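Aerobactin synthase IucC (Klebsiella pneumoniae, PDB 6CN7) is an aerobactin synthetase that probably uses ATP to join a second N-acetyl-N-hydroxylysine to the citryl intermediate, completing the siderophore. Local coordinates at residues Leu131-Ser136 and Leu253-Gln258; Lys145-Trp150 and Arg157-Tyr162; Pro219-Pro224 and Leu349-Arg354; Ser259-Thr264 and Leu276-Tyr281. The protein carries 5 engineered substitutions. All blocks are in the same frame, centred on the assembly; numbering follows the deposited sequence.

In the fold
All four contacts lie within the IucA/IucC family region of this synthetase. Contacts 1, 3 and 4 reach its curled antiparallel sheet. Contact 1 ties helix 128-133 to the end of strand 252-256. Strand 262-265, its neighbour in the sheet, belongs to contact 4, and Leu-255 O probably accepts a hydrogen bond from Thr-264 N. Contact 2 packs beside contacts 1 and 4, with centres about 11 and 10 Å away. Lys-145 of contact 2 reaches Ser-136 O of contact 1. Contact 3 has its centre about 10 Å from that of contact 4. Here His-223 packs on Leu-278. Contacts 1 and 3 stand farther apart, about 19 Å between centres.

Contact 1. Residues Leu131-Ser136 and Leu253-Gln258; sequences LQCLLS and LWLAQQ
Gln-258 and Gln-132 run past each other in opposite directions, and most of the contact follows the length of Gln-258. Its CB lies 4.0 Å from Gln-132 OE1. Its CG meets the same oxygen and also packs on Gln-132 CG at 4.0 Å. The chain bends at the next bond, chi2 -69°, which turns the amide toward the backbone of helix 128-133. Gln-258 CD then lies 3.9 Å from Gln-132 O. Gln-258 OE1 comes to 3.0 Å from Gln-132 O, but both are acceptors and this is not a hydrogen bond. OE1 also touches Leu-135 CB. NE2 is held by Gln-426 outside the contact.

The bond between the segments comes from the backbone of Gln-258. Its N donates to Gln-132 OE1 at 3.3 Å, a weak bond but nearly straight at 173°. The extended chain of Gln-132 carries OE1 up to this point. The same oxygen rests 3.5 Å from Gln-257 CB, while Gln-257 NE2 turns to Thr-264. One residue on, Cys-133 SG sits against both methyls of Leu-255, 3.9 Å from CD1. Leu-369 of strand 366-369 packs on both Gln-132 and Gln-258. The arrangement is a helix-to-sheet junction: the last turn of helix 128-133 meets the chain leaving strand 252-256 of the curled antiparallel sheet.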
# COMPACT_ATOMS: atom_id res chain seq x y z
N LEU A 131 -26.06 -8.45 -9.53
CA LEU A 131 -26.98 -7.37 -9.19
C LEU A 131 -26.54 -6.67 -7.91
O LEU A 131 -26.55 -5.44 -7.83
CB LEU A 131 -28.40 -7.91 -9.05
CG LEU A 131 -29.47 -6.91 -8.60
CD1 LEU A 131 -29.55 -5.72 -9.54
CD2 LEU A 131 -30.83 -7.60 -8.50
N GLN A 132 -26.13 -7.43 -6.93
CA GLN A 132 -25.65 -6.86 -5.72
C GLN A 132 -24.47 -5.97 -5.97
O GLN A 132 -24.37 -4.96 -5.38
CB GLN A 132 -25.35 -7.90 -4.67
CG GLN A 132 -24.66 -7.33 -3.47
CD GLN A 132 -24.54 -8.22 -2.28
OE1 GLN A 132 -24.05 -7.82 -1.28
NE2 GLN A 132 -25.00 -9.41 -2.38
N CYS A 133 -23.58 -6.36 -6.84
CA CYS A 133 -22.43 -5.53 -7.19
C CYS A 133 -22.86 -4.19 -7.79
O CYS A 133 -22.19 -3.17 -7.57
CB CYS A 133 -21.52 -6.27 -8.16
SG CYS A 133 -20.52 -7.58 -7.42
N LEU A 134 -23.95 -4.17 -8.55
CA LEU A 134 -24.36 -2.98 -9.29
C LEU A 134 -25.24 -2.05 -8.47
O LEU A 134 -25.72 -1.04 -9.01
CB LEU A 134 -25.09 -3.39 -10.57
CG LEU A 134 -24.28 -4.23 -11.56
CD1 LEU A 134 -25.13 -4.60 -12.75
CD2 LEU A 134 -23.02 -3.49 -12.01
N LEU A 135 -25.45 -2.33 -7.19
CA LEU A 135 -26.24 -1.44 -6.36
C LEU A 135 -25.50 -0.13 -6.13
O LEU A 135 -24.27 -0.07 -6.11
CB LEU A 135 -26.56 -2.10 -5.02
CG LEU A 135 -27.48 -3.33 -5.08
CD1 LEU A 135 -27.60 -3.96 -3.71
CD2 LEU A 135 -28.86 -2.96 -5.62
N SER A 136 -26.27 0.95 -5.96
CA SER A 136 -25.70 2.29 -5.85
C SER A 136 -24.89 2.48 -4.57
O SER A 136 -24.06 3.39 -4.52
CB SER A 136 -26.80 3.34 -5.92
OG SER A 136 -27.54 3.23 -7.12
N LEU A 253 -11.64 -18.10 -6.59
CA LEU A 253 -11.76 -16.66 -6.76
C LEU A 253 -12.96 -16.15 -5.96
O LEU A 253 -14.03 -16.76 -5.97
CB LEU A 253 -11.93 -16.31 -8.24
CG LEU A 253 -10.75 -16.64 -9.16
CD1 LEU A 253 -11.12 -16.39 -10.61
CD2 LEU A 253 -9.53 -15.82 -8.77
N TRP A 254 -12.77 -15.02 -5.28
CA TRP A 254 -13.77 -14.47 -4.39
C TRP A 254 -14.25 -13.12 -4.89
O TRP A 254 -13.52 -12.40 -5.58
CB TRP A 254 -13.22 -14.35 -2.96
CG TRP A 254 -12.97 -15.67 -2.32
CD1 TRP A 254 -11.84 -16.43 -2.42
CD2 TRP A 254 -13.87 -16.41 -1.48
NE1 TRP A 254 -11.97 -17.59 -1.69
CE2 TRP A 254 -13.21 -17.60 -1.11
CE3 TRP A 254 -15.16 -16.18 -1.01
CZ2 TRP A 254 -13.81 -18.55 -0.29
CZ3 TRP A 254 -15.75 -17.13 -0.20
CH2 TRP A 254 -15.07 -18.30 0.16
N LEU A 255 -15.48 -12.77 -4.51
CA LEU A 255 -16.15 -11.57 -4.98
C LEU A 255 -16.65 -10.80 -3.77
O LEU A 255 -17.25 -11.39 -2.86
CB LEU A 255 -17.30 -11.93 -5.92
CG LEU A 255 -18.20 -10.81 -6.43
CD1 LEU A 255 -17.46 -9.93 -7.42
CD2 LEU A 255 -19.44 -11.40 -7.07
N ALA A 256 -16.42 -9.49 -3.76
CA ALA A 256 -16.78 -8.67 -2.61
C ALA A 256 -18.27 -8.36 -2.60
O ALA A 256 -18.88 -8.14 -3.65
CB ALA A 256 -15.98 -7.37 -2.61
N GLN A 257 -18.85 -8.34 -1.41
CA GLN A 257 -20.22 -7.91 -1.21
C GLN A 257 -20.24 -6.42 -0.87
O GLN A 257 -19.20 -5.75 -0.80
CB GLN A 257 -20.89 -8.72 -0.11
CG GLN A 257 -20.93 -10.22 -0.35
CD GLN A 257 -21.57 -10.98 0.79
OE1 GLN A 257 -22.11 -10.38 1.72
NE2 GLN A 257 -21.51 -12.31 0.74
N GLN A 258 -21.44 -5.88 -0.66
CA GLN A 258 -21.57 -4.48 -0.27
C GLN A 258 -20.81 -4.20 1.02
O GLN A 258 -20.25 -3.10 1.18
CB GLN A 258 -23.04 -4.11 -0.11
CG GLN A 258 -23.81 -4.01 -1.43
CD GLN A 258 -23.38 -2.83 -2.27
OE1 GLN A 258 -23.12 -2.96 -3.46
NE2 GLN A 258 -23.33 -1.65 -1.66

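Contact 2. Residues Lys145-Trp150 and Arg157-Tyr162; sequences KGRRGW and RYAPEY
The guanidinium of Arg-147 is sandwiched. Ala-159 CB lies over one face, 3.6 Å above the plane and offset toward the rim. Lys-145 CA covers the opposite face, also near the rim. At the edge, near the plane, stands Glu-161 OE2, while OE1 is tilted farther out of it. The indole of Trp-150 has Arg-147 CB over one face, with Ala-159 N at its edge. Its CZ3 touches Tyr-158 CB at 3.7 Å, and the two side chains cross at about a right angle.

Arg-147 grips Glu-161 end-on with two nitrogens. NH1 donates to OE2 at 2.9 Å, and NH2 to OE1 at 3.1 Å. Both oxygens use their syn lone pairs. The two planes are 30° apart, so the grip is twisted rather than flat. Glu-161 CG sits between its backbone N and carbonyl carbon, chi1 59°, and a bend at chi2 then swings the carboxylate to the arginine. The aliphatic part of Lys-145 slides alongside, with CD 3.4 Å from Glu-161 OE2. Its amine goes on to Asp-108 in a salt bridge and to Ser-136 O. That positive charge lies near Glu-161 without touching it, and may add to the pull on the carboxylate.

Beyond the contact, Trp-150 meets the ring of Trp-225, and Tyr-158 meets His-223 and Phe-166 edge-to-face. A type II beta turn from Arg-147 to Trp-150, with Gly-149 at positive phi, presents the arginine and the indole. A bidentate, end-on Arg-Glu salt bridge thus joins this turn to the 3-10 segment following helix 152-158.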
# COMPACT_ATOMS: atom_id res chain seq x y z
N LYS A 145 -18.72 5.44 -1.35
CA LYS A 145 -17.70 4.52 -1.82
C LYS A 145 -16.29 4.96 -1.44
O LYS A 145 -15.32 4.37 -1.92
CB LYS A 145 -17.79 4.34 -3.34
CG LYS A 145 -19.08 3.70 -3.81
CD LYS A 145 -19.14 3.63 -5.32
CE LYS A 145 -20.52 3.25 -5.81
NZ LYS A 145 -21.51 4.32 -5.53
N GLY A 146 -16.16 6.00 -0.62
CA GLY A 146 -14.85 6.34 -0.09
C GLY A 146 -14.38 5.28 0.89
O GLY A 146 -15.15 4.75 1.69
N ARG A 147 -13.10 4.94 0.80
CA ARG A 147 -12.53 3.90 1.65
C ARG A 147 -11.08 4.29 1.93
O ARG A 147 -10.23 4.23 1.04
CB ARG A 147 -12.63 2.53 0.98
CG ARG A 147 -14.05 2.17 0.54
CD ARG A 147 -14.09 0.96 -0.36
NE ARG A 147 -15.45 0.57 -0.72
CZ ARG A 147 -16.07 0.89 -1.86
NH1 ARG A 147 -15.46 1.61 -2.79
NH2 ARG A 147 -17.31 0.47 -2.08
N ARG A 148 -10.82 4.69 3.18
CA ARG A 148 -9.55 5.33 3.53
C ARG A 148 -8.36 4.50 3.07
O ARG A 148 -8.26 3.30 3.37
CB ARG A 148 -9.49 5.54 5.04
CG ARG A 148 -8.23 6.24 5.53
CD ARG A 148 -8.08 7.62 4.91
NE ARG A 148 -9.28 8.43 5.08
CZ ARG A 148 -9.59 9.09 6.19
NH1 ARG A 148 -10.71 9.79 6.25
NH2 ARG A 148 -8.79 9.04 7.25
N GLY A 149 -7.46 5.15 2.34
CA GLY A 149 -6.24 4.52 1.87
C GLY A 149 -6.38 3.72 0.60
O GLY A 149 -5.37 3.16 0.14
N TRP A 150 -7.57 3.64 0.01
CA TRP A 150 -7.79 2.88 -1.22
C TRP A 150 -7.71 3.82 -2.41
O TRP A 150 -8.56 4.70 -2.58
CB TRP A 150 -9.14 2.16 -1.18
CG TRP A 150 -9.18 0.98 -0.26
CD1 TRP A 150 -8.53 0.85 0.93
CD2 TRP A 150 -9.90 -0.24 -0.46
NE1 TRP A 150 -8.80 -0.38 1.48
CE2 TRP A 150 -9.65 -1.07 0.65
CE3 TRP A 150 -10.75 -0.72 -1.48
CZ2 TRP A 150 -10.20 -2.34 0.78
CZ3 TRP A 150 -11.30 -1.98 -1.34
CH2 TRP A 150 -11.02 -2.78 -0.22
N ARG A 157 -9.81 -3.46 -7.82
CA ARG A 157 -9.53 -4.87 -7.58
C ARG A 157 -10.46 -5.49 -6.55
O ARG A 157 -10.79 -6.67 -6.66
CB ARG A 157 -8.08 -5.04 -7.12
CG ARG A 157 -7.08 -4.97 -8.24
CD ARG A 157 -5.66 -5.23 -7.76
NE ARG A 157 -4.71 -5.15 -8.86
CZ ARG A 157 -3.39 -5.20 -8.72
NH1 ARG A 157 -2.84 -5.32 -7.52
NH2 ARG A 157 -2.61 -5.12 -9.79
N TYR A 158 -10.89 -4.73 -5.54
CA TYR A 158 -11.54 -5.31 -4.37
C TYR A 158 -12.90 -4.71 -4.02
O TYR A 158 -13.60 -5.30 -3.19
CB TYR A 158 -10.62 -5.18 -3.15
CG TYR A 158 -9.23 -5.73 -3.41
CD1 TYR A 158 -9.05 -7.02 -3.88
CD2 TYR A 158 -8.10 -4.94 -3.21
CE1 TYR A 158 -7.79 -7.53 -4.12
CE2 TYR A 158 -6.83 -5.43 -3.45
CZ TYR A 158 -6.68 -6.73 -3.91
OH TYR A 158 -5.42 -7.22 -4.15
N ALA A 159 -13.30 -3.58 -4.62
CA ALA A 159 -14.58 -3.01 -4.24
C ALA A 159 -15.71 -3.62 -5.05
O ALA A 159 -15.52 -4.01 -6.21
CB ALA A 159 -14.57 -1.49 -4.43
N PRO A 160 -16.91 -3.71 -4.47
CA PRO A 160 -17.99 -4.46 -5.15
C PRO A 160 -18.49 -3.80 -6.42
O PRO A 160 -18.90 -4.52 -7.35
CB PRO A 160 -19.09 -4.53 -4.08
CG PRO A 160 -18.82 -3.40 -3.16
CD PRO A 160 -17.33 -3.25 -3.14
N GLU A 161 -18.49 -2.47 -6.51
CA GLU A 161 -19.06 -1.82 -7.69
C GLU A 161 -18.29 -2.14 -8.97
O GLU A 161 -18.79 -1.85 -10.06
CB GLU A 161 -19.12 -0.30 -7.50
CG GLU A 161 -17.78 0.38 -7.24
CD GLU A 161 -17.46 0.50 -5.76
OE1 GLU A 161 -18.05 -0.26 -4.96
OE2 GLU A 161 -16.61 1.35 -5.41
N TYR A 162 -17.10 -2.74 -8.87
CA TYR A 162 -16.36 -3.17 -10.05
C TYR A 162 -16.52 -4.66 -10.35
O TYR A 162 -16.20 -5.09 -11.47
CB TYR A 162 -14.88 -2.83 -9.89
CG TYR A 162 -14.63 -1.35 -9.72
CD1 TYR A 162 -14.51 -0.51 -10.82
CD2 TYR A 162 -14.52 -0.79 -8.45
CE1 TYR A 162 -14.30 0.85 -10.67
CE2 TYR A 162 -14.31 0.57 -8.29
CZ TYR A 162 -14.19 1.38 -9.40
OH TYR A 162 -13.98 2.73 -9.23

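Contact 3. Residues Pro219-Pro224 and Leu349-Arg354; sequences PLPVHP and LGVIWR
Leu-220 places CG anti to its backbone N, chi1 176°, which, with chi2 at 63°, points both methyls at Leu-349 to Val-351. Val-351 puts CG1 between its backbone N and carbonyl carbon, which sets CG2 against Pro-221. The two strands belong to the same curled antiparallel sheet but are not neighbours in it. The stretches 219-222 and 350-354 cross at 85°, their axes 6.7 Å apart at the closest.

The methyls of Leu-220 divide the work. CD1 lies on the backbone of Gly-350, 3.9 Å from its C, and reaches Val-351 CG1 at 4.2 Å. CD2 meets Leu-349 CD2 at 4.0 Å, the two leucines crossing at about a right angle. Pro-221 contributes its ring CG, 3.8 Å from Val-351 CG2. Ile-274 of strand 272-275 packs against both Pro-221 and Val-351 and extends this apolar core. Both carbonyls facing the junction are buried, and a single water serves them: it donates to Pro-221 O at 2.7 Å and to Gly-350 O at 2.8 Å.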
# COMPACT_ATOMS: atom_id res chain seq x y z
N PRO A 219 -3.79 -23.22 8.85
CA PRO A 219 -3.92 -22.22 7.78
C PRO A 219 -4.85 -21.08 8.18
O PRO A 219 -5.92 -21.29 8.75
CB PRO A 219 -4.51 -23.02 6.61
CG PRO A 219 -4.39 -24.45 7.00
CD PRO A 219 -4.45 -24.48 8.48
N LEU A 220 -4.41 -19.86 7.87
CA LEU A 220 -5.21 -18.66 8.09
C LEU A 220 -5.36 -17.92 6.77
O LEU A 220 -4.34 -17.45 6.22
CB LEU A 220 -4.58 -17.75 9.14
CG LEU A 220 -5.28 -16.41 9.38
CD1 LEU A 220 -6.69 -16.61 9.91
CD2 LEU A 220 -4.47 -15.53 10.32
N PRO A 221 -6.55 -17.79 6.20
CA PRO A 221 -6.71 -16.96 5.00
C PRO A 221 -6.64 -15.48 5.34
O PRO A 221 -6.93 -15.06 6.46
CB PRO A 221 -8.09 -17.35 4.47
CG PRO A 221 -8.83 -17.81 5.67
CD PRO A 221 -7.81 -18.47 6.56
N VAL A 222 -6.24 -14.69 4.35
CA VAL A 222 -6.07 -13.25 4.51
C VAL A 222 -6.50 -12.56 3.23
O VAL A 222 -6.15 -13.00 2.13
CB VAL A 222 -4.61 -12.88 4.84
CG1 VAL A 222 -4.44 -11.37 4.93
CG2 VAL A 222 -4.17 -13.55 6.14
N HIS A 223 -7.27 -11.49 3.37
CA HIS A 223 -7.63 -10.67 2.22
C HIS A 223 -6.36 -10.13 1.58
O HIS A 223 -5.48 -9.62 2.29
CB HIS A 223 -8.54 -9.52 2.66
CG HIS A 223 -9.22 -8.81 1.54
ND1 HIS A 223 -8.55 -8.00 0.65
CD2 HIS A 223 -10.53 -8.77 1.17
CE1 HIS A 223 -9.40 -7.50 -0.22
NE2 HIS A 223 -10.61 -7.95 0.07
N PRO A 224 -6.21 -10.22 0.25
CA PRO A 224 -4.94 -9.78 -0.36
C PRO A 224 -4.60 -8.33 -0.05
O PRO A 224 -3.41 -8.00 0.11
CB PRO A 224 -5.17 -10.01 -1.86
CG PRO A 224 -6.65 -10.14 -2.02
CD PRO A 224 -7.16 -10.72 -0.75
N LEU A 349 -5.87 -10.12 12.34
CA LEU A 349 -5.67 -11.49 11.87
C LEU A 349 -6.80 -12.36 12.39
O LEU A 349 -6.96 -12.52 13.60
CB LEU A 349 -4.31 -12.03 12.34
CG LEU A 349 -3.08 -11.40 11.69
CD1 LEU A 349 -1.82 -11.81 12.42
CD2 LEU A 349 -3.00 -11.80 10.23
N GLY A 350 -7.59 -12.91 11.47
CA GLY A 350 -8.71 -13.74 11.84
C GLY A 350 -9.56 -14.05 10.62
O GLY A 350 -9.31 -13.57 9.52
N VAL A 351 -10.57 -14.89 10.86
CA VAL A 351 -11.48 -15.31 9.80
C VAL A 351 -12.83 -15.63 10.42
O VAL A 351 -12.91 -16.14 11.53
CB VAL A 351 -10.93 -16.52 9.02
CG1 VAL A 351 -10.74 -17.72 9.95
CG2 VAL A 351 -11.85 -16.88 7.85
N ILE A 352 -13.89 -15.32 9.68
CA ILE A 352 -15.26 -15.66 10.06
C ILE A 352 -15.92 -16.32 8.86
O ILE A 352 -15.85 -15.80 7.74
CB ILE A 352 -16.06 -14.43 10.51
CG1 ILE A 352 -15.43 -13.82 11.77
CG2 ILE A 352 -17.52 -14.80 10.77
CD1 ILE A 352 -16.01 -12.47 12.15
N TRP A 353 -16.57 -17.46 9.09
CA TRP A 353 -17.31 -18.16 8.06
C TRP A 353 -18.80 -17.94 8.27
O TRP A 353 -19.31 -18.14 9.38
CB TRP A 353 -16.98 -19.65 8.07
CG TRP A 353 -15.56 -19.94 7.71
CD1 TRP A 353 -14.50 -20.05 8.57
CD2 TRP A 353 -15.03 -20.15 6.39
NE1 TRP A 353 -13.35 -20.31 7.87
CE2 TRP A 353 -13.64 -20.38 6.53
CE3 TRP A 353 -15.59 -20.17 5.11
CZ2 TRP A 353 -12.81 -20.63 5.44
CZ3 TRP A 353 -14.76 -20.41 4.03
CH2 TRP A 353 -13.39 -20.64 4.20
N ARG A 354 -19.49 -17.51 7.22
CA ARG A 354 -20.90 -17.17 7.29
C ARG A 354 -21.72 -18.07 6.39
O ARG A 354 -21.23 -18.58 5.37
CB ARG A 354 -21.15 -15.72 6.89
CG ARG A 354 -20.93 -14.71 8.00
CD ARG A 354 -21.45 -13.36 7.57
NE ARG A 354 -21.21 -12.32 8.57
CZ ARG A 354 -21.47 -11.04 8.37
NH1 ARG A 354 -21.23 -10.15 9.33
NH2 ARG A 354 -21.96 -10.63 7.21
O HOH W 1 -6.83 -13.18 8.36

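Contact 4. Residues Ser259-Thr264 and Leu276-Tyr281; sequences SLRTLT and LPLTIY
The pairing of strands 262-265 and 272-275 in the curled sheet runs on here for one more step, where Arg-261 faces Leu-276. Leu-276 N donates to Arg-261 O at 3.0 Å. The return bond comes from a side chain instead of the backbone: Arg-261 NE donates to Leu-276 O at 2.9 Å. It is almost straight, 175°, and the oxygen lies in the guanidinium plane. On the acceptor side the nitrogen stands above the carbonyl plane, 38° out of it. The arginine can fold back this way because its chain bends at chi3, 59°. In passing, its CB and CG also skirt Leu-276 O, and NE comes 3.8 Å from Pro-277 CA.

The backbones of Leu-263 and Ile-274 are bonded next along the antiparallel hairpin, and the Arg-261 and Leu-276 pair keeps that register although both residues lie just outside the regular strands. Beyond this pair the two chains part, and apolar side chains take over. Leu-278 CD1 packs on Leu-260 CG at 3.8 Å, the two leucines crossing at about a right angle. The same methyl touches Arg-261 CG at 3.9 Å. On the other flank Leu-263 CD1 meets Leu-276 CD1 at 4.0 Å. Leu-168 of strand 165-174 lies against both Leu-263 and Leu-276. Leu-260 also packs on Arg-147, and Leu-278 on His-223.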
# COMPACT_ATOMS: atom_id res chain seq x y z
N SER A 259 -20.77 -5.16 1.94
CA SER A 259 -20.04 -4.97 3.20
C SER A 259 -18.53 -4.98 3.01
O SER A 259 -17.81 -4.63 3.95
CB SER A 259 -20.44 -6.06 4.20
OG SER A 259 -19.99 -7.34 3.77
N LEU A 260 -18.04 -5.40 1.84
CA LEU A 260 -16.63 -5.28 1.49
C LEU A 260 -15.76 -6.30 2.22
O LEU A 260 -14.84 -6.88 1.61
CB LEU A 260 -16.13 -3.86 1.76
CG LEU A 260 -14.76 -3.49 1.20
CD1 LEU A 260 -14.71 -3.66 -0.31
CD2 LEU A 260 -14.41 -2.07 1.58
N ARG A 261 -16.01 -6.53 3.51
CA ARG A 261 -15.24 -7.52 4.26
C ARG A 261 -15.76 -8.93 4.06
O ARG A 261 -15.00 -9.89 4.24
CB ARG A 261 -15.26 -7.19 5.75
CG ARG A 261 -14.40 -6.00 6.16
CD ARG A 261 -14.46 -5.79 7.66
NE ARG A 261 -14.00 -6.98 8.39
CZ ARG A 261 -14.24 -7.21 9.68
NH1 ARG A 261 -14.93 -6.33 10.40
NH2 ARG A 261 -13.78 -8.31 10.24
N THR A 262 -17.03 -9.09 3.69
CA THR A 262 -17.62 -10.40 3.46
C THR A 262 -17.60 -10.71 1.97
O THR A 262 -18.06 -9.90 1.16
CB THR A 262 -19.05 -10.46 4.00
OG1 THR A 262 -19.06 -10.08 5.38
CG2 THR A 262 -19.62 -11.87 3.87
N LEU A 263 -17.07 -11.88 1.62
CA LEU A 263 -16.84 -12.25 0.23
C LEU A 263 -17.69 -13.46 -0.15
O LEU A 263 -17.93 -14.35 0.67
CB LEU A 263 -15.36 -12.57 -0.02
CG LEU A 263 -14.33 -11.61 0.57
CD1 LEU A 263 -12.93 -12.14 0.33
CD2 LEU A 263 -14.49 -10.21 -0.02
N THR A 264 -18.12 -13.48 -1.41
CA THR A 264 -18.84 -14.61 -1.98
C THR A 264 -17.92 -15.38 -2.91
O THR A 264 -17.12 -14.79 -3.65
CB THR A 264 -20.08 -14.13 -2.75
OG1 THR A 264 -20.96 -13.44 -1.86
CG2 THR A 264 -20.82 -15.31 -3.36
N LEU A 276 -13.36 -11.36 6.23
CA LEU A 276 -11.95 -11.19 6.57
C LEU A 276 -11.70 -9.78 7.10
O LEU A 276 -12.45 -8.86 6.77
CB LEU A 276 -11.06 -11.46 5.35
CG LEU A 276 -11.16 -12.89 4.82
CD1 LEU A 276 -10.59 -13.01 3.41
CD2 LEU A 276 -10.45 -13.85 5.76
N PRO A 277 -10.66 -9.59 7.91
CA PRO A 277 -10.38 -8.23 8.41
C PRO A 277 -9.85 -7.31 7.32
O PRO A 277 -9.04 -7.71 6.48
CB PRO A 277 -9.32 -8.47 9.50
CG PRO A 277 -9.38 -9.92 9.81
CD PRO A 277 -9.81 -10.60 8.55
N LEU A 278 -10.33 -6.07 7.35
CA LEU A 278 -9.79 -4.98 6.53
C LEU A 278 -9.54 -3.81 7.47
O LEU A 278 -10.48 -3.13 7.89
CB LEU A 278 -10.74 -4.60 5.40
CG LEU A 278 -10.91 -5.59 4.24
CD1 LEU A 278 -11.98 -5.11 3.28
CD2 LEU A 278 -9.60 -5.80 3.51
N THR A 279 -8.27 -3.58 7.81
CA THR A 279 -7.89 -2.54 8.77
C THR A 279 -7.75 -1.23 8.01
O THR A 279 -6.70 -0.94 7.44
CB THR A 279 -6.60 -2.92 9.48
OG1 THR A 279 -6.73 -4.22 10.05
CG2 THR A 279 -6.28 -1.92 10.58
N ILE A 280 -8.81 -0.42 8.02
CA ILE A 280 -8.87 0.82 7.26
C ILE A 280 -8.78 2.04 8.18
O ILE A 280 -7.93 2.91 7.99
CB ILE A 280 -10.14 0.86 6.39
CG1 ILE A 280 -10.05 -0.21 5.30
CG2 ILE A 280 -10.34 2.23 5.77
CD1 ILE A 280 -11.33 -0.42 4.52
N TYR A 281 -9.66 2.12 9.17
CA TYR A 281 -9.64 3.21 10.14
C TYR A 281 -9.11 2.73 11.48
O TYR A 281 -7.91 2.83 11.76
CB TYR A 281 -11.04 3.81 10.31
CG TYR A 281 -11.62 4.41 9.05
CD1 TYR A 281 -11.36 5.73 8.70
CD2 TYR A 281 -12.44 3.67 8.22
CE1 TYR A 281 -11.90 6.29 7.55
CE2 TYR A 281 -12.98 4.21 7.06
CZ TYR A 281 -12.71 5.52 6.74
OH TYR A 281 -13.24 6.07 5.59